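Local coordinates for putative uncharacterized protein PH0242 (Pyrococcus horikoshii, PDB 3VU1) that belongs to the AglB oligosaccharyltransferases and is represented by its C-terminal globular domain, a mainly beta-stranded structure that holds a calcium ion, at residues S42-N47 against V349-V354; H277-Y282 against I325-T330; Y337-A342 against I484-S489; E376-V381 against P433-I438. All coordinates share one frame; numbering follows the deposited sequence.

Contact 1. Residues S42-N47 against V349-V354; sequences SSLLGN and VLTGPV
The loop segment 42-47 runs across segment 349-354 rather than along it, with touching parts 119° apart in direction and L44 and T351 facing each other at a CA to CA distance of 4.6 Å. A single backbone hydrogen bond spans the contact, from L45 N to L350 O at 3.2 Å. The nitrogen stands 37° above the carbonyl plane. Around this bond the side chains make small apolar touches. L45 reaches over G352 and P353: its CD1 lies 3.9 Å from G352 C, and its other branch, CD2, is 3.8 Å from P353 CA, so both branches lie over one face of the G352-P353 peptide. On the T351 side, L44 CD2 meets T351 CG2 at 3.9 Å, the two side chains crossing at a slant. V349 has CG1 anti to its backbone N (chi1 -179°), and this methyl comes to 4.0 Å from G46 CA, where glycine offers nothing but backbone. The S43 side chain approaches through CB, 3.7 Å from T351 O. T351 OG1 turns to a different task, a weak hydrogen bond to K378 O. The loop, which lies between strand 30-32 and helix 60-69, is thus laid on strand 336-356, at a part of it that falls in the Peripheral 2 range. That strand is paired through V349 and T351 with strand 372-381, whose L377 touches L350, while P363 of a nearby loop touches both L45 and L350.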
loop_
_atom_site.group_PDB
_atom_site.type_symbol
_atom_site.label_atom_id
_atom_site.label_comp_id
_atom_site.label_asym_id
_atom_site.label_seq_id
_atom_site.Cartn_x
_atom_site.Cartn_y
_atom_site.Cartn_z
ATOM N N SER A 42 -18.648 -15.949 -0.420
ATOM C CA SER A 42 -17.463 -16.773 -0.709
ATOM C C SER A 42 -17.419 -17.937 0.287
ATOM O O SER A 42 -18.031 -17.860 1.364
ATOM C CB SER A 42 -16.148 -15.959 -0.584
ATOM O OG SER A 42 -16.069 -14.889 -1.508
ATOM N N SER A 43 -16.696 -19.004 -0.078
ATOM C CA SER A 43 -16.255 -20.032 0.880
ATOM C C SER A 43 -15.131 -19.470 1.754
ATOM O O SER A 43 -14.912 -19.935 2.882
ATOM C CB SER A 43 -15.742 -21.263 0.144
ATOM O OG SER A 43 -16.742 -21.767 -0.703
ATOM N N LEU A 44 -14.439 -18.460 1.214
ATOM C CA LEU A 44 -13.291 -17.815 1.847
ATOM C C LEU A 44 -13.630 -17.039 3.127
ATOM O O LEU A 44 -14.424 -16.093 3.106
ATOM C CB LEU A 44 -12.602 -16.883 0.844
ATOM C CG LEU A 44 -12.521 -17.331 -0.616
ATOM C CD1 LEU A 44 -11.862 -16.229 -1.433
ATOM C CD2 LEU A 44 -11.785 -18.659 -0.770
ATOM N N LEU A 45 -13.022 -17.466 4.237
ATOM C CA LEU A 45 -13.078 -16.758 5.527
ATOM C C LEU A 45 -11.855 -15.837 5.666
ATOM O O LEU A 45 -11.539 -15.369 6.761
ATOM C CB LEU A 45 -13.144 -17.748 6.714
ATOM C CG LEU A 45 -14.479 -18.275 7.273
ATOM C CD1 LEU A 45 -15.119 -19.357 6.401
ATOM C CD2 LEU A 45 -14.291 -18.795 8.695
ATOM N N GLY A 46 -11.169 -15.594 4.549
ATOM C CA GLY A 46 -9.997 -14.722 4.516
ATOM C C GLY A 46 -10.364 -13.293 4.164
ATOM O O GLY A 46 -11.489 -12.848 4.424
ATOM N N ASN A 47 -9.417 -12.575 3.559
ATOM C CA ASN A 47 -9.585 -11.144 3.302
ATOM C C ASN A 47 -10.217 -10.796 1.943
ATOM O O ASN A 47 -9.638 -11.045 0.874
ATOM C CB ASN A 47 -8.262 -10.355 3.478
ATOM C CG ASN A 47 -7.475 -10.735 4.732
ATOM O OD1 ASN A 47 -7.809 -11.678 5.449
ATOM N ND2 ASN A 47 -6.402 -9.993 4.986
ATOM N N VAL A 349 -4.900 -18.946 2.179
ATOM C CA VAL A 349 -6.145 -18.322 2.611
ATOM C C VAL A 349 -7.029 -19.418 3.231
ATOM O O VAL A 349 -7.137 -20.523 2.671
ATOM C CB VAL A 349 -6.846 -17.676 1.388
ATOM C CG1 VAL A 349 -8.135 -16.982 1.763
ATOM C CG2 VAL A 349 -5.931 -16.646 0.782
ATOM N N LEU A 350 -7.649 -19.136 4.378
ATOM C CA LEU A 350 -8.617 -20.100 4.972
ATOM C C LEU A 350 -9.819 -20.310 4.071
ATOM O O LEU A 350 -10.448 -19.335 3.649
ATOM C CB LEU A 350 -9.078 -19.658 6.363
ATOM C CG LEU A 350 -7.885 -19.517 7.299
ATOM C CD1 LEU A 350 -8.341 -18.933 8.623
ATOM C CD2 LEU A 350 -7.132 -20.835 7.479
ATOM N N THR A 351 -10.123 -21.568 3.752
ATOM C CA THR A 351 -11.237 -21.838 2.823
ATOM C C THR A 351 -12.495 -22.414 3.477
ATOM O O THR A 351 -13.552 -22.492 2.838
ATOM C CB THR A 351 -10.828 -22.732 1.643
ATOM O OG1 THR A 351 -9.985 -23.791 2.118
ATOM C CG2 THR A 351 -10.108 -21.903 0.587
ATOM N N GLY A 352 -12.367 -22.824 4.734
ATOM C CA GLY A 352 -13.510 -23.213 5.532
ATOM C C GLY A 352 -13.312 -22.756 6.957
ATOM O O GLY A 352 -12.273 -22.177 7.285
ATOM N N PRO A 353 -14.291 -23.045 7.830
ATOM C CA PRO A 353 -14.216 -22.593 9.222
ATOM C C PRO A 353 -13.086 -23.287 9.987
ATOM O O PRO A 353 -12.658 -24.359 9.621
ATOM C CB PRO A 353 -15.583 -22.990 9.784
ATOM C CG PRO A 353 -15.964 -24.201 8.990
ATOM C CD PRO A 353 -15.402 -23.994 7.611
ATOM N N VAL A 354 -12.619 -22.663 11.048
ATOM C CA VAL A 354 -11.524 -23.195 11.832
ATOM C C VAL A 354 -12.076 -23.843 13.110
ATOM O O VAL A 354 -12.881 -23.228 13.830
ATOM C CB VAL A 354 -10.550 -22.054 12.214
ATOM C CG1 VAL A 354 -9.341 -22.589 12.951
ATOM C CG2 VAL A 354 -10.103 -21.290 10.980
#

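Contact 2. Residues H277-Y282 against I325-T330; sequences HTLRLY and IIVNVT
H277, paired with V329, carries an imidazole held at both nitrogens by residues outside the pair: NE2 bonds to S273 O and ND1 to D260 OD2, which fixes the turn of the ring. On the other face of the sheet the R280 guanidinium makes a cation-pi contact with W266, while its NH1 forms a salt bridge with E259, whose OE2 also bonds Y282 OH. Across the contact R280 uses its aliphatic stem, CG lying 4.1 Å from I326 CG1 on the same face as T278, whose CG2 is 4.0 Å from I326 CG2. The H277 face is otherwise apolar. V327 CG2, set between backbone N and carbonyl carbon (chi1 -60° for CG1), is 4.0 Å from L279 CB and 3.9 Å from L281 CD1, and L279 CD1 meets V329 CG1 at 3.9 Å. Six backbone hydrogen bonds join H277, L279 and L281 to V329, V327 and I325. The arrangement is an antiparallel strand pair of the Peripheral 1 range, with a mostly apolar face of L279, L281, V327 and V329 turned to V311 of strand 304-314 in a second sheet, and a mixed face of T278, R280, I326 and N328.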
loop_
_atom_site.group_PDB
_atom_site.type_symbol
_atom_site.label_atom_id
_atom_site.label_comp_id
_atom_site.label_asym_id
_atom_site.label_seq_id
_atom_site.Cartn_x
_atom_site.Cartn_y
_atom_site.Cartn_z
ATOM N N HIS A 277 24.915 -8.255 -18.834
ATOM C CA HIS A 277 24.693 -6.932 -18.310
ATOM C C HIS A 277 25.256 -6.812 -16.930
ATOM O O HIS A 277 25.332 -7.787 -16.167
ATOM C CB HIS A 277 23.198 -6.637 -18.234
ATOM C CG HIS A 277 22.515 -6.481 -19.569
ATOM N ND1 HIS A 277 22.344 -5.261 -20.159
ATOM C CD2 HIS A 277 21.887 -7.424 -20.403
ATOM C CE1 HIS A 277 21.643 -5.415 -21.319
ATOM N NE2 HIS A 277 21.366 -6.739 -21.468
ATOM N N THR A 278 25.641 -5.603 -16.575
ATOM C CA THR A 278 25.888 -5.299 -15.196
ATOM C C THR A 278 24.845 -4.270 -14.822
ATOM O O THR A 278 24.744 -3.209 -15.448
ATOM C CB THR A 278 27.325 -4.813 -14.973
ATOM O OG1 THR A 278 28.183 -5.946 -15.061
ATOM C CG2 THR A 278 27.508 -4.214 -13.585
ATOM N N LEU A 279 24.050 -4.603 -13.814
ATOM C CA LEU A 279 22.871 -3.822 -13.471
ATOM C C LEU A 279 22.967 -3.328 -12.044
ATOM O O LEU A 279 23.496 -4.028 -11.156
ATOM C CB LEU A 279 21.614 -4.679 -13.638
ATOM C CG LEU A 279 21.354 -5.333 -14.994
ATOM C CD1 LEU A 279 20.170 -6.276 -14.877
ATOM C CD2 LEU A 279 21.102 -4.276 -16.067
ATOM N N ARG A 280 22.479 -2.113 -11.831
ATOM C CA ARG A 280 22.294 -1.585 -10.510
ATOM C C ARG A 280 20.794 -1.540 -10.260
ATOM O O ARG A 280 20.079 -0.797 -10.952
ATOM C CB ARG A 280 22.910 -0.192 -10.372
ATOM C CG ARG A 280 23.066 0.229 -8.908
ATOM C CD ARG A 280 23.318 1.715 -8.761
ATOM N NE ARG A 280 24.743 2.020 -8.782
ATOM C CZ ARG A 280 25.273 3.104 -9.350
ATOM N NH1 ARG A 280 24.532 4.013 -9.982
ATOM N NH2 ARG A 280 26.569 3.271 -9.297
ATOM N N LEU A 281 20.323 -2.356 -9.307
ATOM C CA LEU A 281 18.905 -2.409 -8.918
ATOM C C LEU A 281 18.578 -1.555 -7.679
ATOM O O LEU A 281 19.138 -1.744 -6.581
ATOM C CB LEU A 281 18.509 -3.863 -8.712
ATOM C CG LEU A 281 19.133 -4.775 -9.783
ATOM C CD1 LEU A 281 18.835 -6.233 -9.490
ATOM C CD2 LEU A 281 18.670 -4.432 -11.195
ATOM N N TYR A 282 17.693 -0.590 -7.860
ATOM C CA TYR A 282 17.279 0.284 -6.761
ATOM C C TYR A 282 16.022 -0.304 -6.139
ATOM O O TYR A 282 14.972 -0.374 -6.773
ATOM C CB TYR A 282 17.001 1.690 -7.258
ATOM C CG TYR A 282 18.225 2.453 -7.677
ATOM C CD1 TYR A 282 18.875 2.157 -8.888
ATOM C CD2 TYR A 282 18.735 3.493 -6.882
ATOM C CE1 TYR A 282 19.998 2.863 -9.285
ATOM C CE2 TYR A 282 19.861 4.212 -7.274
ATOM C CZ TYR A 282 20.485 3.890 -8.473
ATOM O OH TYR A 282 21.589 4.585 -8.886
ATOM N N ILE A 325 21.780 -2.386 -5.300
ATOM C CA ILE A 325 22.444 -3.671 -5.406
ATOM C C ILE A 325 22.923 -3.902 -6.830
ATOM O O ILE A 325 22.177 -3.648 -7.778
ATOM C CB ILE A 325 21.468 -4.781 -4.985
ATOM C CG1 ILE A 325 21.711 -5.117 -3.537
ATOM C CG2 ILE A 325 21.616 -6.057 -5.785
ATOM C CD1 ILE A 325 20.767 -6.178 -3.047
ATOM N N ILE A 326 24.152 -4.402 -6.972
ATOM C CA ILE A 326 24.774 -4.559 -8.284
ATOM C C ILE A 326 24.787 -6.020 -8.616
ATOM O O ILE A 326 25.197 -6.807 -7.786
ATOM C CB ILE A 326 26.209 -3.988 -8.318
ATOM C CG1 ILE A 326 26.140 -2.461 -8.212
ATOM C CG2 ILE A 326 26.912 -4.405 -9.594
ATOM C CD1 ILE A 326 27.465 -1.733 -8.218
ATOM N N VAL A 327 24.318 -6.389 -9.808
ATOM C CA VAL A 327 24.333 -7.793 -10.213
ATOM C C VAL A 327 24.911 -7.921 -11.602
ATOM O O VAL A 327 24.945 -6.935 -12.348
ATOM C CB VAL A 327 22.933 -8.463 -10.182
ATOM C CG1 VAL A 327 22.340 -8.432 -8.786
ATOM C CG2 VAL A 327 21.979 -7.832 -11.189
ATOM N N ASN A 328 25.370 -9.135 -11.932
ATOM C CA ASN A 328 25.817 -9.507 -13.285
ATOM C C ASN A 328 24.999 -10.658 -13.818
ATOM O O ASN A 328 24.904 -11.689 -13.181
ATOM C CB ASN A 328 27.286 -9.901 -13.271
ATOM C CG ASN A 328 28.184 -8.702 -13.237
ATOM O OD1 ASN A 328 28.556 -8.234 -12.175
ATOM N ND2 ASN A 328 28.486 -8.150 -14.405
ATOM N N VAL A 329 24.413 -10.499 -14.992
ATOM C CA VAL A 329 23.502 -11.506 -15.487
ATOM C C VAL A 329 23.624 -11.706 -16.993
ATOM O O VAL A 329 23.819 -10.753 -17.747
ATOM C CB VAL A 329 22.039 -11.174 -15.066
ATOM C CG1 VAL A 329 21.534 -9.861 -15.689
ATOM C CG2 VAL A 329 21.100 -12.342 -15.365
ATOM N N THR A 330 23.519 -12.953 -17.429
ATOM C CA THR A 330 23.374 -13.221 -18.843
ATOM C C THR A 330 21.913 -13.550 -19.101
ATOM O O THR A 330 21.439 -14.630 -18.723
ATOM C CB THR A 330 24.269 -14.387 -19.311
ATOM O OG1 THR A 330 25.625 -14.162 -18.879
ATOM C CG2 THR A 330 24.224 -14.493 -20.833
#

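Contact 3. Residues Y337-A342 against I484-S489; sequences YRFILA and IEVSAS
F339 and I484 lie side by side at the apolar centre, pointing the same way, with I484 CG2 3.6 Å from F339 CD1. The methyl gets there because CG2 sits between backbone N and carbonyl carbon while CG1 extends anti to the N (chi1 -165°). Next along the ring, V486 CG2 approaches F339 CE1 at 4.0 Å. I255, from strand 253-262, touches both F339 and I484, and I258 of the same strand touches V486, while V297 of strand 293-301 reaches F339. Further along the same face, Y337 continues the apolar row: its CE1 is 3.6 Å from A488 CB, beyond the end of the regular strand, and its hydroxyl bonds P332 O. The backbones are tied by the Y337 and V486 pair, Y337 N giving to V486 O and V486 N to Y337 O, the second at 2.7 Å. On the opposite face R338 and E485 form a salt bridge. The guanidinium grips OE2 side-on with two nitrogens, R338 NE at 2.7 Å and R338 NH2 at 2.8 Å from that single E485 OE2, and the guanidinium and carboxylate planes are only 14° apart. The bend at chi3 of R338 (-81°) turns its head to the carboxylate. E485 OE1 makes a long, weak ion pair with K336. The whole is an antiparallel strand pair whose apolar face packs on strand 253-262 of the neighbouring four-stranded sheet, with a cross-strand salt bridge at a non-hydrogen-bonded pair on the other face.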
loop_
_atom_site.group_PDB
_atom_site.type_symbol
_atom_site.label_atom_id
_atom_site.label_comp_id
_atom_site.label_asym_id
_atom_site.label_seq_id
_atom_site.Cartn_x
_atom_site.Cartn_y
_atom_site.Cartn_z
ATOM N N TYR A 337 11.619 -10.037 -18.916
ATOM C CA TYR A 337 12.328 -10.526 -17.714
ATOM C C TYR A 337 11.622 -10.121 -16.415
ATOM O O TYR A 337 11.209 -8.963 -16.227
ATOM C CB TYR A 337 13.816 -10.119 -17.696
ATOM C CG TYR A 337 14.521 -10.365 -19.010
ATOM C CD1 TYR A 337 14.743 -9.319 -19.901
ATOM C CD2 TYR A 337 14.946 -11.639 -19.373
ATOM C CE1 TYR A 337 15.377 -9.520 -21.110
ATOM C CE2 TYR A 337 15.582 -11.856 -20.585
ATOM C CZ TYR A 337 15.792 -10.787 -21.452
ATOM O OH TYR A 337 16.416 -10.971 -22.667
ATOM N N ARG A 338 11.469 -11.099 -15.534
ATOM C CA ARG A 338 10.863 -10.842 -14.243
ATOM C C ARG A 338 11.897 -11.022 -13.134
ATOM O O ARG A 338 12.458 -12.103 -12.947
ATOM C CB ARG A 338 9.639 -11.752 -14.026
ATOM C CG ARG A 338 8.769 -11.373 -12.840
ATOM C CD ARG A 338 7.709 -12.424 -12.612
ATOM N NE ARG A 338 6.599 -12.221 -13.517
ATOM C CZ ARG A 338 5.732 -13.161 -13.870
ATOM N NH1 ARG A 338 5.860 -14.400 -13.393
ATOM N NH2 ARG A 338 4.751 -12.858 -14.716
ATOM N N PHE A 339 12.137 -9.943 -12.407
ATOM C CA PHE A 339 12.984 -9.976 -11.232
ATOM C C PHE A 339 12.211 -10.483 -9.999
ATOM O O PHE A 339 11.148 -9.962 -9.656
ATOM C CB PHE A 339 13.598 -8.591 -11.017
ATOM C CG PHE A 339 14.558 -8.194 -12.111
ATOM C CD1 PHE A 339 14.101 -7.931 -13.407
ATOM C CD2 PHE A 339 15.922 -8.111 -11.863
ATOM C CE1 PHE A 339 14.975 -7.576 -14.421
ATOM C CE2 PHE A 339 16.804 -7.763 -12.882
ATOM C CZ PHE A 339 16.329 -7.493 -14.156
ATOM N N ILE A 340 12.739 -11.533 -9.380
ATOM C CA ILE A 340 12.141 -12.154 -8.198
ATOM C C ILE A 340 12.997 -12.025 -6.935
ATOM O O ILE A 340 14.199 -12.284 -6.958
ATOM C CB ILE A 340 11.809 -13.649 -8.455
ATOM C CG1 ILE A 340 10.368 -13.812 -8.937
ATOM C CG2 ILE A 340 11.869 -14.447 -7.172
ATOM C CD1 ILE A 340 10.099 -13.136 -10.244
ATOM N N LEU A 341 12.372 -11.622 -5.838
ATOM C CA LEU A 341 13.001 -11.763 -4.543
ATOM C C LEU A 341 12.346 -12.958 -3.868
ATOM O O LEU A 341 11.127 -13.014 -3.746
ATOM C CB LEU A 341 12.839 -10.490 -3.708
ATOM C CG LEU A 341 13.614 -10.484 -2.370
ATOM C CD1 LEU A 341 14.151 -9.104 -2.068
ATOM C CD2 LEU A 341 12.812 -11.008 -1.165
ATOM N N ALA A 342 13.136 -13.944 -3.466
ATOM C CA ALA A 342 12.576 -15.047 -2.672
ATOM C C ALA A 342 13.106 -14.978 -1.232
ATOM O O ALA A 342 14.309 -14.785 -1.005
ATOM C CB ALA A 342 12.811 -16.402 -3.305
ATOM N N ILE A 484 9.817 -6.428 -10.389
ATOM C CA ILE A 484 9.647 -5.618 -11.614
ATOM C C ILE A 484 9.645 -6.585 -12.790
ATOM O O ILE A 484 10.234 -7.665 -12.708
ATOM C CB ILE A 484 10.765 -4.546 -11.803
ATOM C CG1 ILE A 484 10.357 -3.490 -12.863
ATOM C CG2 ILE A 484 12.108 -5.229 -12.106
ATOM C CD1 ILE A 484 11.166 -2.197 -12.898
ATOM N N GLU A 485 8.937 -6.200 -13.850
ATOM C CA GLU A 485 8.989 -6.870 -15.157
ATOM C C GLU A 485 9.572 -5.926 -16.207
ATOM O O GLU A 485 9.121 -4.785 -16.370
ATOM C CB GLU A 485 7.613 -7.330 -15.584
ATOM C CG GLU A 485 7.032 -8.337 -14.624
ATOM C CD GLU A 485 5.777 -9.011 -15.156
ATOM O OE1 GLU A 485 4.884 -8.290 -15.669
ATOM O OE2 GLU A 485 5.689 -10.261 -15.053
ATOM N N VAL A 486 10.602 -6.399 -16.895
ATOM C CA VAL A 486 11.294 -5.609 -17.914
ATOM C C VAL A 486 11.155 -6.345 -19.241
ATOM O O VAL A 486 11.504 -7.547 -19.344
ATOM C CB VAL A 486 12.795 -5.412 -17.560
ATOM C CG1 VAL A 486 13.519 -4.618 -18.640
ATOM C CG2 VAL A 486 12.932 -4.691 -16.230
ATOM N N SER A 487 10.619 -5.641 -20.242
ATOM C CA SER A 487 10.541 -6.181 -21.608
ATOM C C SER A 487 11.927 -6.354 -22.173
ATOM O O SER A 487 12.817 -5.507 -21.928
ATOM C CB SER A 487 9.808 -5.225 -22.519
ATOM O OG SER A 487 8.457 -5.143 -22.152
ATOM N N ALA A 488 12.123 -7.437 -22.924
ATOM C CA ALA A 488 13.337 -7.565 -23.720
ATOM C C ALA A 488 13.313 -6.629 -24.948
ATOM O O ALA A 488 12.263 -6.214 -25.426
ATOM C CB ALA A 488 13.561 -9.008 -24.118
ATOM N N SER A 489 14.476 -6.246 -25.430
ATOM C CA SER A 489 14.543 -5.461 -26.657
ATOM C C SER A 489 14.653 -6.424 -27.838
ATOM O O SER A 489 15.070 -7.581 -27.646
ATOM C CB SER A 489 15.749 -4.533 -26.608
ATOM O OG SER A 489 16.949 -5.288 -26.568
#

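Contact 4. Residues E376-V381 against P433-I438; sequences ELKVGV and PGENEI
With N436 CG anti to its carbonyl carbon (chi1 -73°) and the amide turned by chi2 (-95°), its ND2 comes to 3.4 Å from V379 O, a weak hydrogen bond. The same V379 oxygen also accepts a weak bond from N436 N, so one carbonyl is shared by the backbone and side chain of one residue. The stronger partner of ND2 is R432 O, just before the segment; the aliphatic neighbour is V381 CG2 at 3.7 Å. V379 CG1 is put between its backbone N and carbonyl carbon (chi1 59°) and rests on N436 CB at 4.0 Å, then on I438 CD1. L377 CD1 meets I438 CG2 at 3.8 Å, extending the buried face. On the other face K378 runs alongside E437, with K378 CG 3.5 Å from E437 CG. The lysine then bends so that K378 NZ makes a long salt bridge of 3.8 Å to E435 OE1. G434, at backbone angles that call for glycine, bonds through its N to V381 O at 3.0 Å. L431 covers V381, N436 and I438, and F475 of strand 464-487 touches L377 and V379. This is an antiparallel strand pair, weakly bonded at V381 N to G434 O, that sets strand 434-443 beside strand 372-381 in the large branched antiparallel sheet, both segments within the Peripheral 2 range.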
loop_
_atom_site.group_PDB
_atom_site.type_symbol
_atom_site.label_atom_id
_atom_site.label_comp_id
_atom_site.label_asym_id
_atom_site.label_seq_id
_atom_site.Cartn_x
_atom_site.Cartn_y
_atom_site.Cartn_z
ATOM N N GLU A 376 -8.101 -27.725 13.420
ATOM C CA GLU A 376 -8.413 -28.159 12.052
ATOM C C GLU A 376 -8.621 -26.976 11.105
ATOM O O GLU A 376 -9.550 -26.184 11.276
ATOM C CB GLU A 376 -9.650 -29.054 12.026
ATOM C CG GLU A 376 -9.504 -30.387 12.757
ATOM C CD GLU A 376 -10.768 -30.774 13.530
ATOM O OE1 GLU A 376 -11.823 -31.041 12.892
ATOM O OE2 GLU A 376 -10.703 -30.795 14.789
ATOM N N LEU A 377 -7.744 -26.872 10.109
ATOM C CA LEU A 377 -7.755 -25.784 9.138
ATOM C C LEU A 377 -7.898 -26.365 7.760
ATOM O O LEU A 377 -7.376 -27.438 7.474
ATOM C CB LEU A 377 -6.421 -25.046 9.127
ATOM C CG LEU A 377 -5.867 -24.518 10.427
ATOM C CD1 LEU A 377 -4.355 -24.577 10.421
ATOM C CD2 LEU A 377 -6.347 -23.100 10.634
ATOM N N LYS A 378 -8.586 -25.630 6.905
ATOM C CA LYS A 378 -8.557 -25.872 5.488
ATOM C C LYS A 378 -8.017 -24.583 4.857
ATOM O O LYS A 378 -8.564 -23.486 5.056
ATOM C CB LYS A 378 -9.958 -26.253 4.970
ATOM C CG LYS A 378 -10.162 -27.747 4.723
ATOM C CD LYS A 378 -11.368 -28.366 5.456
ATOM C CE LYS A 378 -12.706 -27.657 5.218
ATOM N NZ LYS A 378 -13.148 -27.626 3.792
ATOM N N VAL A 379 -6.929 -24.715 4.109
ATOM C CA VAL A 379 -6.271 -23.561 3.508
ATOM C C VAL A 379 -6.018 -23.762 2.019
ATOM O O VAL A 379 -5.709 -24.873 1.590
ATOM C CB VAL A 379 -4.971 -23.222 4.262
ATOM C CG1 VAL A 379 -4.007 -24.394 4.248
ATOM C CG2 VAL A 379 -4.327 -21.973 3.693
ATOM N N GLY A 380 -6.168 -22.687 1.243
ATOM C CA GLY A 380 -5.941 -22.713 -0.211
ATOM C C GLY A 380 -4.678 -21.959 -0.612
ATOM O O GLY A 380 -4.414 -20.868 -0.096
ATOM N N VAL A 381 -3.886 -22.558 -1.504
ATOM C CA VAL A 381 -2.699 -21.932 -2.056
ATOM C C VAL A 381 -2.675 -22.113 -3.553
ATOM O O VAL A 381 -3.263 -23.045 -4.074
ATOM C CB VAL A 381 -1.409 -22.533 -1.482
ATOM C CG1 VAL A 381 -1.138 -22.007 -0.075
ATOM C CG2 VAL A 381 -1.477 -24.049 -1.504
ATOM N N PRO A 433 -1.453 -27.253 -4.465
ATOM C CA PRO A 433 -2.323 -26.278 -5.106
ATOM C C PRO A 433 -3.784 -26.652 -4.897
ATOM O O PRO A 433 -4.149 -27.793 -5.154
ATOM C CB PRO A 433 -1.954 -26.414 -6.580
ATOM C CG PRO A 433 -0.524 -26.838 -6.560
ATOM C CD PRO A 433 -0.388 -27.733 -5.368
ATOM N N GLY A 434 -4.599 -25.699 -4.438
ATOM C CA GLY A 434 -6.002 -25.946 -4.109
ATOM C C GLY A 434 -6.196 -26.057 -2.606
ATOM O O GLY A 434 -5.376 -25.563 -1.823
ATOM N N GLU A 435 -7.274 -26.714 -2.183
ATOM C CA GLU A 435 -7.547 -26.851 -0.760
ATOM C C GLU A 435 -6.635 -27.873 -0.095
ATOM O O GLU A 435 -6.234 -28.848 -0.722
ATOM C CB GLU A 435 -9.009 -27.159 -0.521
ATOM C CG GLU A 435 -9.906 -26.088 -1.121
ATOM C CD GLU A 435 -11.277 -26.008 -0.475
ATOM O OE1 GLU A 435 -11.506 -26.696 0.551
ATOM O OE2 GLU A 435 -12.121 -25.239 -0.998
ATOM N N ASN A 436 -6.280 -27.602 1.164
ATOM C CA ASN A 436 -5.412 -28.448 1.967
ATOM C C ASN A 436 -6.001 -28.600 3.342
ATOM O O ASN A 436 -6.220 -27.593 4.006
ATOM C CB ASN A 436 -4.052 -27.790 2.141
ATOM C CG ASN A 436 -3.222 -27.834 0.897
ATOM O OD1 ASN A 436 -2.406 -28.738 0.725
ATOM N ND2 ASN A 436 -3.421 -26.858 0.012
ATOM N N GLU A 437 -6.245 -29.833 3.786
ATOM C CA GLU A 437 -6.741 -30.057 5.149
ATOM C C GLU A 437 -5.586 -30.258 6.093
ATOM O O GLU A 437 -4.672 -31.021 5.804
ATOM C CB GLU A 437 -7.645 -31.269 5.226
ATOM C CG GLU A 437 -9.040 -31.055 4.687
ATOM C CD GLU A 437 -9.736 -32.376 4.438
ATOM O OE1 GLU A 437 -9.862 -33.183 5.390
ATOM O OE2 GLU A 437 -10.146 -32.613 3.283
ATOM N N ILE A 438 -5.625 -29.567 7.224
ATOM C CA ILE A 438 -4.524 -29.600 8.169
ATOM C C ILE A 438 -5.024 -29.875 9.579
ATOM O O ILE A 438 -5.983 -29.239 10.044
ATOM C CB ILE A 438 -3.654 -28.314 8.088
ATOM C CG1 ILE A 438 -2.554 -28.479 7.043
ATOM C CG2 ILE A 438 -2.969 -28.006 9.410
ATOM C CD1 ILE A 438 -2.969 -28.065 5.653
#

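How the contacts relate
Contacts 1 and 4 adjoin, their centres 10 Å apart, because strand 336-356 pairs with strand 372-381: V349 O and G380 N are 2.8 Å apart, as are T351 N and K378 O, each probably a hydrogen bond. Contacts 2 and 3, 12 Å apart between centres, meet through F339, whose CZ is 4.1 Å from L279 CD1. Strand 336-356 serves both contacts 1 and 3, whose centres lie 32 Å apart, and so connects the two groups. The calcium ion, held by E76, A285, H319 and E322, is about 14 Å from the I325 side chain of contact 2, whose strand 275-285 ends on the ligand A285.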